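Local coordinates for aminopeptidase N (PDB 5DLL), which probably removes N-terminal amino acids from intracellular peptides, as a zinc-dependent metallopeptidase of the M1 family, at residues 31-36 with 151-156; 43-48 with 103-108; 61-66 with 92-97; 68-73 with 107-112. One frame throughout, in Å; residues are numbered along the deposited sequence.

Contact 1: residues 31-36 with 151-156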
loop_
_atom_site.group_PDB
_atom_site.type_symbol
_atom_site.label_atom_id
_atom_site.label_comp_id
_atom_site.label_asym_id
_atom_site.label_seq_id
_atom_site.Cartn_x
_atom_site.Cartn_y
_atom_site.Cartn_z
ATOM N N THR A 31 -8.900 18.033 26.323
ATOM C CA THR A 31 -7.495 17.898 26.675
ATOM C C THR A 31 -6.784 19.211 26.347
ATOM O O THR A 31 -6.739 19.623 25.187
ATOM C CB THR A 31 -6.857 16.746 25.878
ATOM O OG1 THR A 31 -7.568 15.528 26.151
ATOM C CG2 THR A 31 -5.385 16.581 26.237
ATOM N N HIS A 32 -6.261 19.878 27.371
ATOM C CA HIS A 32 -5.539 21.136 27.189
ATOM C C HIS A 32 -4.077 20.935 27.541
ATOM O O HIS A 32 -3.752 20.662 28.694
ATOM C CB HIS A 32 -6.135 22.236 28.064
ATOM C CG HIS A 32 -7.535 22.604 27.694
ATOM N ND1 HIS A 32 -8.593 21.731 27.833
ATOM C CD2 HIS A 32 -8.054 23.747 27.187
ATOM C CE1 HIS A 32 -9.702 22.320 27.426
ATOM N NE2 HIS A 32 -9.402 23.544 27.028
ATOM N N LEU A 33 -3.207 21.069 26.545
ATOM C CA LEU A 33 -1.776 20.861 26.723
ATOM C C LEU A 33 -1.002 22.162 26.554
ATOM O O LEU A 33 -1.411 23.044 25.799
ATOM C CB LEU A 33 -1.253 19.828 25.718
ATOM C CG LEU A 33 -2.073 18.545 25.539
ATOM C CD1 LEU A 33 -1.381 17.620 24.549
ATOM C CD2 LEU A 33 -2.307 17.842 26.867
ATOM N N ILE A 34 0.106 22.270 27.285
ATOM C CA ILE A 34 1.089 23.337 27.098
ATOM C C ILE A 34 2.459 22.681 26.965
ATOM O O ILE A 34 2.863 21.899 27.830
ATOM C CB ILE A 34 1.115 24.334 28.281
ATOM C CG1 ILE A 34 -0.268 24.976 28.485
ATOM C CG2 ILE A 34 2.171 25.413 28.046
ATOM C CD1 ILE A 34 -0.457 25.641 29.833
ATOM N N PHE A 35 3.154 22.990 25.873
ATOM C CA PHE A 35 4.500 22.478 25.627
ATOM C C PHE A 35 5.520 23.608 25.743
ATOM O O PHE A 35 5.467 24.584 24.984
ATOM C CB PHE A 35 4.601 21.854 24.234
ATOM C CG PHE A 35 3.877 20.541 24.096
ATOM C CD1 PHE A 35 2.502 20.506 23.883
ATOM C CD2 PHE A 35 4.572 19.339 24.151
ATOM C CE1 PHE A 35 1.834 19.300 23.744
ATOM C CE2 PHE A 35 3.909 18.128 24.016
ATOM C CZ PHE A 35 2.538 18.111 23.811
ATOM N N GLU A 36 6.436 23.470 26.702
ATOM C CA GLU A 36 7.574 24.368 26.831
ATOM C C GLU A 36 8.798 23.652 26.281
ATOM O O GLU A 36 9.492 22.942 27.005
ATOM C CB GLU A 36 7.778 24.767 28.285
ATOM C CG GLU A 36 6.529 25.363 28.903
ATOM C CD GLU A 36 6.782 25.975 30.258
ATOM O OE1 GLU A 36 6.043 25.632 31.202
ATOM O OE2 GLU A 36 7.716 26.796 30.377
ATOM N N ALA A 151 -11.042 13.049 22.508
ATOM C CA ALA A 151 -11.201 14.317 23.208
ATOM C C ALA A 151 -10.916 15.519 22.312
ATOM O O ALA A 151 -10.205 15.410 21.316
ATOM C CB ALA A 151 -10.281 14.347 24.408
ATOM N N ALA A 152 -11.482 16.665 22.689
ATOM C CA ALA A 152 -11.223 17.934 22.013
ATOM C C ALA A 152 -9.918 18.550 22.527
ATOM O O ALA A 152 -9.774 18.808 23.721
ATOM C CB ALA A 152 -12.384 18.888 22.230
ATOM N N PHE A 153 -8.977 18.787 21.613
ATOM C CA PHE A 153 -7.622 19.223 21.971
ATOM C C PHE A 153 -7.387 20.720 21.771
ATOM O O PHE A 153 -7.555 21.230 20.665
ATOM C CB PHE A 153 -6.584 18.465 21.131
ATOM C CG PHE A 153 -6.240 17.102 21.663
ATOM C CD1 PHE A 153 -7.094 16.027 21.461
ATOM C CD2 PHE A 153 -5.049 16.885 22.341
ATOM C CE1 PHE A 153 -6.775 14.764 21.933
ATOM C CE2 PHE A 153 -4.723 15.623 22.813
ATOM C CZ PHE A 153 -5.585 14.561 22.611
ATOM N N THR A 154 -6.990 21.406 22.842
ATOM C CA THR A 154 -6.387 22.737 22.742
ATOM C C THR A 154 -4.931 22.582 23.131
ATOM O O THR A 154 -4.627 21.931 24.125
ATOM C CB THR A 154 -7.035 23.749 23.701
ATOM O OG1 THR A 154 -8.461 23.697 23.566
ATOM C CG2 THR A 154 -6.531 25.168 23.412
ATOM N N VAL A 155 -4.033 23.181 22.354
ATOM C CA VAL A 155 -2.599 22.938 22.504
ATOM C C VAL A 155 -1.803 24.234 22.359
ATOM O O VAL A 155 -1.786 24.820 21.284
ATOM C CB VAL A 155 -2.102 21.926 21.433
ATOM C CG1 VAL A 155 -0.590 21.729 21.512
ATOM C CG2 VAL A 155 -2.833 20.591 21.557
ATOM N N LYS A 156 -1.144 24.675 23.431
ATOM C CA LYS A 156 -0.195 25.794 23.349
ATOM C C LYS A 156 1.226 25.258 23.174
ATOM O O LYS A 156 1.559 24.208 23.715
ATOM C CB LYS A 156 -0.269 26.688 24.595
ATOM C CG LYS A 156 0.531 27.983 24.464
ATOM C CD LYS A 156 0.610 28.765 25.766
ATOM C CE LYS A 156 -0.749 29.267 26.235
ATOM N NZ LYS A 156 -0.610 30.307 27.292
#

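Contact 2: residues 43-48 with 103-108. With NA (sodium ion), chain R.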
loop_
_atom_site.group_PDB
_atom_site.type_symbol
_atom_site.label_atom_id
_atom_site.label_comp_id
_atom_site.label_asym_id
_atom_site.label_seq_id
_atom_site.Cartn_x
_atom_site.Cartn_y
_atom_site.Cartn_z
ATOM N N ARG A 43 8.736 20.572 29.113
ATOM C CA ARG A 43 7.716 20.496 30.162
ATOM C C ARG A 43 6.319 20.425 29.561
ATOM O O ARG A 43 5.937 21.297 28.784
ATOM C CB ARG A 43 7.800 21.703 31.097
ATOM C CG ARG A 43 8.983 21.684 32.051
ATOM C CD ARG A 43 9.009 22.941 32.912
ATOM N NE ARG A 43 7.941 22.958 33.914
ATOM C CZ ARG A 43 7.553 24.035 34.601
ATOM N NH1 ARG A 43 8.128 25.220 34.407
ATOM N NH2 ARG A 43 6.573 23.926 35.491
ATOM N N VAL A 44 5.562 19.397 29.944
ATOM C CA VAL A 44 4.213 19.172 29.432
ATOM C C VAL A 44 3.162 19.226 30.551
ATOM O O VAL A 44 2.900 18.226 31.260
ATOM C CB VAL A 44 4.119 17.830 28.675
ATOM C CG1 VAL A 44 2.768 17.698 27.985
ATOM C CG2 VAL A 44 5.256 17.709 27.665
ATOM N N THR A 45 2.569 20.411 30.700
ATOM C CA THR A 45 1.391 20.605 31.540
ATOM C C THR A 45 0.178 20.127 30.756
ATOM O O THR A 45 0.087 20.374 29.558
ATOM C CB THR A 45 1.184 22.090 31.906
ATOM O OG1 THR A 45 2.424 22.663 32.341
ATOM C CG2 THR A 45 0.134 22.233 33.013
ATOM N N ALA A 46 -0.748 19.447 31.427
ATOM C CA ALA A 46 -1.934 18.902 30.762
ATOM C C ALA A 46 -3.151 18.909 31.677
ATOM O O ALA A 46 -3.119 18.329 32.763
ATOM C CB ALA A 46 -1.671 17.490 30.263
ATOM N N ASN A 47 -4.219 19.561 31.219
ATOM C CA ASN A 47 -5.486 19.585 31.934
ATOM C C ASN A 47 -6.473 18.650 31.263
ATOM O O ASN A 47 -6.960 18.933 30.172
ATOM C CB ASN A 47 -6.063 20.997 31.962
ATOM C CG ASN A 47 -5.442 21.858 33.033
ATOM O OD1 ASN A 47 -6.133 22.342 33.922
ATOM N ND2 ASN A 47 -4.134 22.059 32.952
ATOM N N LEU A 48 -6.763 17.539 31.929
ATOM C CA LEU A 48 -7.655 16.516 31.405
ATOM C C LEU A 48 -9.005 16.665 32.073
ATOM O O LEU A 48 -9.106 16.543 33.296
ATOM C CB LEU A 48 -7.095 15.116 31.694
ATOM C CG LEU A 48 -6.047 14.564 30.723
ATOM C CD1 LEU A 48 -5.044 15.624 30.300
ATOM C CD2 LEU A 48 -5.340 13.366 31.339
ATOM N N VAL A 103 -11.400 17.600 36.896
ATOM C CA VAL A 103 -10.273 18.036 36.078
ATOM C C VAL A 103 -8.971 17.585 36.748
ATOM O O VAL A 103 -8.784 17.772 37.954
ATOM C CB VAL A 103 -10.281 19.567 35.814
ATOM C CG1 VAL A 103 -10.650 20.363 37.058
ATOM C CG2 VAL A 103 -8.941 20.032 35.257
ATOM N N LEU A 104 -8.086 16.979 35.959
ATOM C CA LEU A 104 -6.808 16.495 36.449
ATOM C C LEU A 104 -5.657 17.199 35.740
ATOM O O LEU A 104 -5.468 17.021 34.541
ATOM C CB LEU A 104 -6.707 14.989 36.219
ATOM C CG LEU A 104 -5.410 14.325 36.682
ATOM C CD1 LEU A 104 -5.224 14.499 38.180
ATOM C CD2 LEU A 104 -5.400 12.853 36.301
ATOM N N GLN A 105 -4.887 17.987 36.487
ATOM C CA GLN A 105 -3.708 18.651 35.950
ATOM C C GLN A 105 -2.444 17.889 36.310
ATOM O O GLN A 105 -2.225 17.585 37.476
ATOM C CB GLN A 105 -3.599 20.077 36.490
ATOM C CG GLN A 105 -2.396 20.838 35.944
ATOM C CD GLN A 105 -2.267 22.232 36.512
ATOM O OE1 GLN A 105 -3.254 22.854 36.898
ATOM N NE2 GLN A 105 -1.039 22.733 36.569
ATOM N N THR A 106 -1.611 17.604 35.309
ATOM C CA THR A 106 -0.286 17.021 35.525
ATOM C C THR A 106 0.770 17.841 34.795
ATOM O O THR A 106 0.629 18.102 33.596
ATOM C CB THR A 106 -0.176 15.570 34.991
ATOM O OG1 THR A 106 -0.135 15.571 33.549
ATOM C CG2 THR A 106 -1.328 14.705 35.491
ATOM N N VAL A 107 1.828 18.222 35.507
ATOM C CA VAL A 107 3.045 18.725 34.867
ATOM C C VAL A 107 4.054 17.587 34.813
ATOM O O VAL A 107 4.240 16.873 35.796
ATOM C CB VAL A 107 3.662 19.925 35.612
ATOM C CG1 VAL A 107 4.909 20.415 34.886
ATOM C CG2 VAL A 107 2.641 21.047 35.744
ATOM N N VAL A 108 4.699 17.436 33.658
ATOM C CA VAL A 108 5.609 16.324 33.372
ATOM C C VAL A 108 6.822 16.861 32.605
ATOM O O VAL A 108 6.706 17.850 31.886
ATOM C CB VAL A 108 4.874 15.231 32.550
ATOM C CG1 VAL A 108 5.818 14.403 31.689
ATOM C CG2 VAL A 108 4.068 14.325 33.469
HETATM NA NA NA R . 1.423 16.689 32.028
#

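Contact 3: residues 61-66 with 92-97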
loop_
_atom_site.group_PDB
_atom_site.type_symbol
_atom_site.label_atom_id
_atom_site.label_comp_id
_atom_site.label_asym_id
_atom_site.label_seq_id
_atom_site.Cartn_x
_atom_site.Cartn_y
_atom_site.Cartn_z
ATOM N N THR A 61 -11.452 3.576 40.030
ATOM C CA THR A 61 -10.017 3.744 39.917
ATOM C C THR A 61 -9.689 4.248 38.521
ATOM O O THR A 61 -10.133 3.671 37.531
ATOM C CB THR A 61 -9.268 2.420 40.167
ATOM O OG1 THR A 61 -9.498 1.981 41.514
ATOM C CG2 THR A 61 -7.766 2.592 39.943
ATOM N N LEU A 62 -8.920 5.329 38.452
ATOM C CA LEU A 62 -8.400 5.832 37.188
ATOM C C LEU A 62 -7.022 5.220 36.934
ATOM O O LEU A 62 -6.145 5.288 37.793
ATOM C CB LEU A 62 -8.301 7.358 37.228
ATOM C CG LEU A 62 -7.984 8.081 35.912
ATOM C CD1 LEU A 62 -9.164 8.016 34.948
ATOM C CD2 LEU A 62 -7.590 9.528 36.181
ATOM N N VAL A 63 -6.844 4.620 35.760
ATOM C CA VAL A 63 -5.565 4.029 35.370
ATOM C C VAL A 63 -5.050 4.722 34.105
ATOM O O VAL A 63 -5.401 4.336 32.991
ATOM C CB VAL A 63 -5.688 2.502 35.124
ATOM C CG1 VAL A 63 -4.331 1.899 34.773
ATOM C CG2 VAL A 63 -6.288 1.804 36.338
ATOM N N LEU A 64 -4.222 5.746 34.288
ATOM C CA LEU A 64 -3.611 6.455 33.164
ATOM C C LEU A 64 -2.344 5.753 32.683
ATOM O O LEU A 64 -1.566 5.254 33.487
ATOM C CB LEU A 64 -3.274 7.893 33.561
ATOM C CG LEU A 64 -4.481 8.779 33.868
ATOM C CD1 LEU A 64 -4.043 10.034 34.601
ATOM C CD2 LEU A 64 -5.228 9.135 32.595
ATOM N N ASP A 65 -2.149 5.726 31.369
ATOM C CA ASP A 65 -0.932 5.204 30.752
ATOM C C ASP A 65 0.123 6.312 30.673
ATOM O O ASP A 65 -0.192 7.455 30.331
ATOM C CB ASP A 65 -1.232 4.681 29.338
ATOM C CG ASP A 65 -2.282 3.573 29.323
ATOM O OD1 ASP A 65 -2.012 2.483 29.877
ATOM O OD2 ASP A 65 -3.372 3.789 28.744
ATOM N N GLY A 66 1.372 5.972 30.978
ATOM C CA GLY A 66 2.470 6.938 30.914
ATOM C C GLY A 66 3.822 6.260 31.022
ATOM O O GLY A 66 4.029 5.427 31.902
ATOM N N GLN A 92 2.273 3.207 34.277
ATOM C CA GLN A 92 0.941 3.725 34.603
ATOM C C GLN A 92 0.966 4.774 35.705
ATOM O O GLN A 92 1.989 4.983 36.355
ATOM C CB GLN A 92 0.027 2.586 35.055
ATOM C CG GLN A 92 -0.137 1.449 34.057
ATOM C CD GLN A 92 -0.805 0.234 34.668
ATOM O OE1 GLN A 92 -0.416 -0.232 35.743
ATOM N NE2 GLN A 92 -1.810 -0.293 33.982
ATOM N N LEU A 93 -0.176 5.433 35.890
ATOM C CA LEU A 93 -0.437 6.266 37.062
ATOM C C LEU A 93 -1.845 5.967 37.569
ATOM O O LEU A 93 -2.828 6.242 36.882
ATOM C CB LEU A 93 -0.287 7.748 36.728
ATOM C CG LEU A 93 -0.362 8.727 37.912
ATOM C CD1 LEU A 93 0.341 10.033 37.567
ATOM C CD2 LEU A 93 -1.792 9.001 38.367
ATOM N N ILE A 94 -1.935 5.409 38.773
ATOM C CA ILE A 94 -3.198 4.908 39.316
ATOM C C ILE A 94 -3.730 5.815 40.427
ATOM O O ILE A 94 -2.988 6.222 41.319
ATOM C CB ILE A 94 -3.030 3.462 39.838
ATOM C CG1 ILE A 94 -2.427 2.585 38.728
ATOM C CG2 ILE A 94 -4.361 2.901 40.338
ATOM C CD1 ILE A 94 -2.451 1.097 39.001
ATOM N N ILE A 95 -5.023 6.126 40.356
ATOM C CA ILE A 95 -5.701 6.940 41.364
ATOM C C ILE A 95 -7.029 6.288 41.729
ATOM O O ILE A 95 -7.870 6.067 40.858
ATOM C CB ILE A 95 -6.000 8.364 40.853
ATOM C CG1 ILE A 95 -4.760 8.979 40.191
ATOM C CG2 ILE A 95 -6.512 9.235 41.999
ATOM C CD1 ILE A 95 -5.005 10.330 39.553
ATOM N N ASN A 96 -7.219 6.001 43.014
ATOM C CA ASN A 96 -8.456 5.401 43.507
ATOM C C ASN A 96 -9.491 6.433 43.961
ATOM O O ASN A 96 -9.155 7.584 44.261
ATOM C CB ASN A 96 -8.145 4.449 44.658
ATOM C CG ASN A 96 -7.291 3.276 44.223
ATOM O OD1 ASN A 96 -7.616 2.579 43.263
ATOM N ND2 ASN A 96 -6.192 3.053 44.929
ATOM N N ASN A 97 -10.752 6.001 43.997
ATOM C CA ASN A 97 -11.867 6.806 44.509
ATOM C C ASN A 97 -11.935 8.213 43.924
ATOM O O ASN A 97 -12.049 9.196 44.660
ATOM C CB ASN A 97 -11.807 6.871 46.036
ATOM C CG ASN A 97 -11.638 5.507 46.665
ATOM O OD1 ASN A 97 -10.793 5.312 47.540
ATOM N ND2 ASN A 97 -12.430 4.544 46.207
#

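Contact 4: residues 68-73 with 107-112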
loop_
_atom_site.group_PDB
_atom_site.type_symbol
_atom_site.label_atom_id
_atom_site.label_comp_id
_atom_site.label_asym_id
_atom_site.label_seq_id
_atom_site.Cartn_x
_atom_site.Cartn_y
_atom_site.Cartn_z
ATOM N N GLU A 68 8.215 6.687 30.635
ATOM C CA GLU A 68 9.410 7.533 30.603
ATOM C C GLU A 68 9.072 8.996 30.917
ATOM O O GLU A 68 9.552 9.916 30.254
ATOM C CB GLU A 68 10.157 7.375 29.264
ATOM C CG GLU A 68 10.717 5.966 29.060
ATOM C CD GLU A 68 11.044 5.627 27.608
ATOM O OE1 GLU A 68 11.402 6.539 26.833
ATOM O OE2 GLU A 68 10.955 4.430 27.244
ATOM N N LEU A 69 8.257 9.187 31.956
ATOM C CA LEU A 69 7.769 10.512 32.357
ATOM C C LEU A 69 8.240 10.877 33.763
ATOM O O LEU A 69 8.043 10.109 34.709
ATOM C CB LEU A 69 6.235 10.548 32.335
ATOM C CG LEU A 69 5.536 10.126 31.042
ATOM C CD1 LEU A 69 4.030 10.255 31.192
ATOM C CD2 LEU A 69 6.033 10.946 29.862
ATOM N N LYS A 70 8.849 12.052 33.904
ATOM C CA LYS A 70 9.190 12.578 35.221
ATOM C C LYS A 70 8.030 13.442 35.706
ATOM O O LYS A 70 7.790 14.515 35.165
ATOM C CB LYS A 70 10.485 13.390 35.171
ATOM C CG LYS A 70 11.071 13.682 36.541
ATOM C CD LYS A 70 12.263 14.617 36.450
ATOM C CE LYS A 70 12.682 15.110 37.825
ATOM N NZ LYS A 70 13.630 16.253 37.734
ATOM N N LEU A 71 7.308 12.956 36.713
ATOM C CA LEU A 71 6.150 13.655 37.266
ATOM C C LEU A 71 6.566 14.736 38.262
ATOM O O LEU A 71 6.982 14.424 39.374
ATOM C CB LEU A 71 5.223 12.659 37.965
ATOM C CG LEU A 71 3.975 13.236 38.639
ATOM C CD1 LEU A 71 3.067 13.885 37.605
ATOM C CD2 LEU A 71 3.235 12.150 39.402
ATOM N N LEU A 72 6.424 16.000 37.870
ATOM C CA LEU A 72 6.781 17.127 38.731
ATOM C C LEU A 72 5.614 17.625 39.577
ATOM O O LEU A 72 5.827 18.275 40.599
ATOM C CB LEU A 72 7.309 18.294 37.891
ATOM C CG LEU A 72 8.452 17.975 36.932
ATOM C CD1 LEU A 72 8.863 19.225 36.171
ATOM C CD2 LEU A 72 9.632 17.384 37.688
ATOM N N SER A 73 4.386 17.348 39.149
ATOM C CA SER A 73 3.208 17.885 39.830
ATOM C C SER A 73 1.932 17.180 39.399
ATOM O O SER A 73 1.819 16.722 38.262
ATOM C CB SER A 73 3.067 19.389 39.563
ATOM O OG SER A 73 1.854 19.887 40.101
ATOM N N VAL A 107 1.828 18.222 35.507
ATOM C CA VAL A 107 3.045 18.725 34.867
ATOM C C VAL A 107 4.054 17.587 34.813
ATOM O O VAL A 107 4.240 16.873 35.796
ATOM C CB VAL A 107 3.662 19.925 35.612
ATOM C CG1 VAL A 107 4.909 20.415 34.886
ATOM C CG2 VAL A 107 2.641 21.047 35.744
ATOM N N VAL A 108 4.699 17.436 33.658
ATOM C CA VAL A 108 5.609 16.324 33.372
ATOM C C VAL A 108 6.822 16.861 32.605
ATOM O O VAL A 108 6.706 17.850 31.886
ATOM C CB VAL A 108 4.874 15.231 32.550
ATOM C CG1 VAL A 108 5.818 14.403 31.689
ATOM C CG2 VAL A 108 4.068 14.325 33.469
ATOM N N GLU A 109 7.976 16.211 32.764
ATOM C CA GLU A 109 9.191 16.571 32.022
ATOM C C GLU A 109 9.689 15.384 31.195
ATOM O O GLU A 109 9.638 14.244 31.645
ATOM C CB GLU A 109 10.281 17.032 32.988
ATOM C CG GLU A 109 11.552 17.538 32.323
ATOM C CD GLU A 109 12.646 17.815 33.332
ATOM O OE1 GLU A 109 12.442 18.692 34.199
ATOM O OE2 GLU A 109 13.705 17.153 33.262
ATOM N N ILE A 110 10.181 15.664 29.992
ATOM C CA ILE A 110 10.636 14.622 29.069
ATOM C C ILE A 110 11.854 15.072 28.267
ATOM O O ILE A 110 12.130 16.264 28.146
ATOM C CB ILE A 110 9.523 14.207 28.084
ATOM C CG1 ILE A 110 9.004 15.424 27.307
ATOM C CG2 ILE A 110 8.382 13.525 28.827
ATOM C CD1 ILE A 110 7.966 15.092 26.258
ATOM N N ASN A 111 12.563 14.096 27.709
ATOM C CA ASN A 111 13.826 14.332 27.022
ATOM C C ASN A 111 13.735 13.868 25.567
ATOM O O ASN A 111 13.951 12.690 25.274
ATOM C CB ASN A 111 14.950 13.602 27.762
ATOM C CG ASN A 111 16.329 14.141 27.428
ATOM O OD1 ASN A 111 16.531 14.811 26.412
ATOM N ND2 ASN A 111 17.293 13.841 28.292
ATOM N N PRO A 112 13.378 14.793 24.655
ATOM C CA PRO A 112 13.325 14.500 23.221
ATOM C C PRO A 112 14.688 14.162 22.629
ATOM O O PRO A 112 14.788 13.276 21.778
ATOM C CB PRO A 112 12.790 15.802 22.615
ATOM C CG PRO A 112 12.044 16.454 23.723
ATOM C CD PRO A 112 12.817 16.123 24.955
#

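Contact 1: residues 31-36 with 151-156
Thr31 lies over one face of the Phe153 ring, the two side chains running side by side in the same direction. Thr31 CB sits 4.0 Å from the centroid of the Phe153 ring and only 13° off its normal, a CH-pi contact slightly offset toward the rim. With CG2 anti to the backbone N (chi1 -58°), the Thr31 methyl also leans onto the ring, CG2 to Phe153 CE2 at 3.6 Å. The hydroxyl is left beside the methyl of Ala151 and forms a hydrogen bond with the OH of Tyr143. Leu33 meets the Phe153 ring at its edge, where CD1 comes 4.3 Å from CE2. Phe35 adopts nearly the same torsions as Phe153 but has other neighbours: Lys156 O lies at the edge of its ring, in plane, while CG1 of Val155 touches Phe35 CD1 obliquely at 4.1 Å.

On the opposite face, the His32 imidazole slants across Thr154, with His32 CD2 3.6 Å from Thr154 CB; its ring also meets Tyr49 nearly perpendicularly. Lys156 CB lies 4.3 Å from Ile34 CG1, beyond which the lysine chain leads away.

Five backbone hydrogen bonds make this the parallel junction of strands 26-36 and 150-160 in the mixed sheet of the N-terminal domain; strand 42-52 pairs with the other edge of 26-36. Aromatic and branched apolar groups fill the buried face, where the threonine hydroxyl has a tyrosine partner; the partly exposed face is mixed, with His32, Thr154 and Lys156 beside the apolar Ile34. Cohesion thus comes from backbone bonding and apolar packing, without a salt bridge between the strands.

Contact 2: residues 43-48 with 103-108
Val103 begins the pairing, its CG2 resting 3.9 Å from OD1 of Asn47. Leu104 follows on the buried face opposite Leu48, and the two residues exchange a pair of backbone hydrogen bonds. Gln105 returns to the partly exposed face, where its extended chain runs alongside Asn47: ND2 of Asn47 touches Gln105 CG at 3.7 Å, with the amide planes 32° apart, while Gln105 NE2 reaches the methyl of Thr45.

Thr106 binds the sodium ion through two atoms. Its hydroxyl occupies the position between backbone N and carbonyl carbon (chi1 73°), which turns OG1 to the ion at 2.5 Å; Thr106 O is a second ligand at 2.2 Å. The same carbonyl takes a backbone hydrogen bond from Ala46 N. Val44 O adds a ligand at 2.3 Å, and Thr141 completes the site. Ala46 CB lies 3.7 Å from the sodium ion, where a small side chain fits. Val107 lays CG2 alongside Thr45 and meets the edge of the Arg43 guanidinium with CG1, NH2 to CG1 being 3.9 Å. Val108 closes the series by accepting from Val44 N, its side chain packing beside the sodium.

Both strands are internal to the sheet: strand 26-36 flanks 43-48, strand 70-76 flanks 103-108, and the loop carrying Thr141 covers the sodium-bearing face.

Contact 3: residues 61-66 with 92-97
Leu62 and Leu64 on one strand and Leu93 and Ile95 on the other form the apolar centre, all four on the buried face. Leu62 CD2 meets Ile95 CD1 at 4.3 Å, and the bases of Leu64 and Leu93 adjoin, CB to CB at 4.4 Å. Branched aliphatic groups suit this place because apolar Leu104 of strand 101-110 packs against Leu62, Leu64 and Ile95.

Around this core the antiparallel backbones are joined by two reciprocal pairs of hydrogen bonds, Leu62 with Ile95 and Leu64 with Leu93; Leu62 N to Ile95 O measures 2.7 Å.

The other face is partly exposed and mixed. There the side chains of Ile94 and Thr61 cross, their CG2 methyls meeting. Val63 CG1 lies beside Gln92 NE2, and Gln92 OE1 accepts a hydrogen bond from Asn89 ND2.

At the polar edge Thr61 and Asn96 run side by side. The Thr61 hydroxyl donates to Asn96 OD1 at 2.6 Å and lies in the plane of that carbonyl, with a C=O...O angle of 147°. Asn96 starts away from the opposite segment, and its chi1 of -64° helps carry the amide back to the threonine.

The chemistry is that of a two-faced antiparallel pair, the 62-65 and 92-95 strands of a small three-stranded sheet completed by 87-88: hydrophobic packing attaches it to strand 101-110, while one side-chain hydrogen bond links the segments where the strand pairing ends.

Contact 4: residues 68-73 with 107-112
The carboxylate of Glu109 is the flat side-chain group here, and the Leu72 side chain crosses that of Glu109 obliquely, Leu72 CD1 coming 4.1 Å from Glu109 OE1 and as near to its CB. Lys70 runs extended on the same face; its NZ stays 4.5 Å from Glu109 OE1, too far for a salt bridge but close enough for some electrostatic attraction. Charged Lys70 suits its exposed position, and Glu109, partly exposed, is also touched by Lys41.

Between Lys70 and Glu109 the backbones exchange two hydrogen bonds, with Glu109 N to Lys70 O at 2.9 Å. The register then slips: Leu72 and Ser73 both face Val107 in a classic beta bulge, where Val107 O accepts from Leu72 N at 3.1 Å and only weakly from Ser73 N. The small Ser73 fits close to Val107, CB to CB at 4.0 Å.

Beneath the sheet, Leu69 reaches Ile110, CD2 to CG2 at 3.6 Å, and touches Val108 CG1 with the same methyl. Leu71 CD1 packs more loosely on Val108 CG2.

Strand 101-110 is thus gripped on both edges, by strand 70-76 here and by strand 42-52 beyond, while loop residues Tyr142 and Phe86 cover Leu69 and Leu71.

All four contacts lie in the N-terminal domain of the M1 peptidase, well away from the zinc site. Contacts 1, 2 and 4 belong to one mixed sheet, with strands ordered 150-160, 26-36, 42-52, 101-110, 70-76; centres of contacts 1 and 2 are 9 Å apart, those of 2 and 4 10 Å, and the latter share Val107 and Val108. Contact 3 lies in a separate small antiparallel sheet, about 14 Å between centres from contact 2, joined to it through Leu104 and to contact 4 by Leu93 on Leu71. Along the chain, contact 1 encloses the others, so the pairing of 31-36 with 151-156 brings together distant ends of an all-beta region that also holds the sodium.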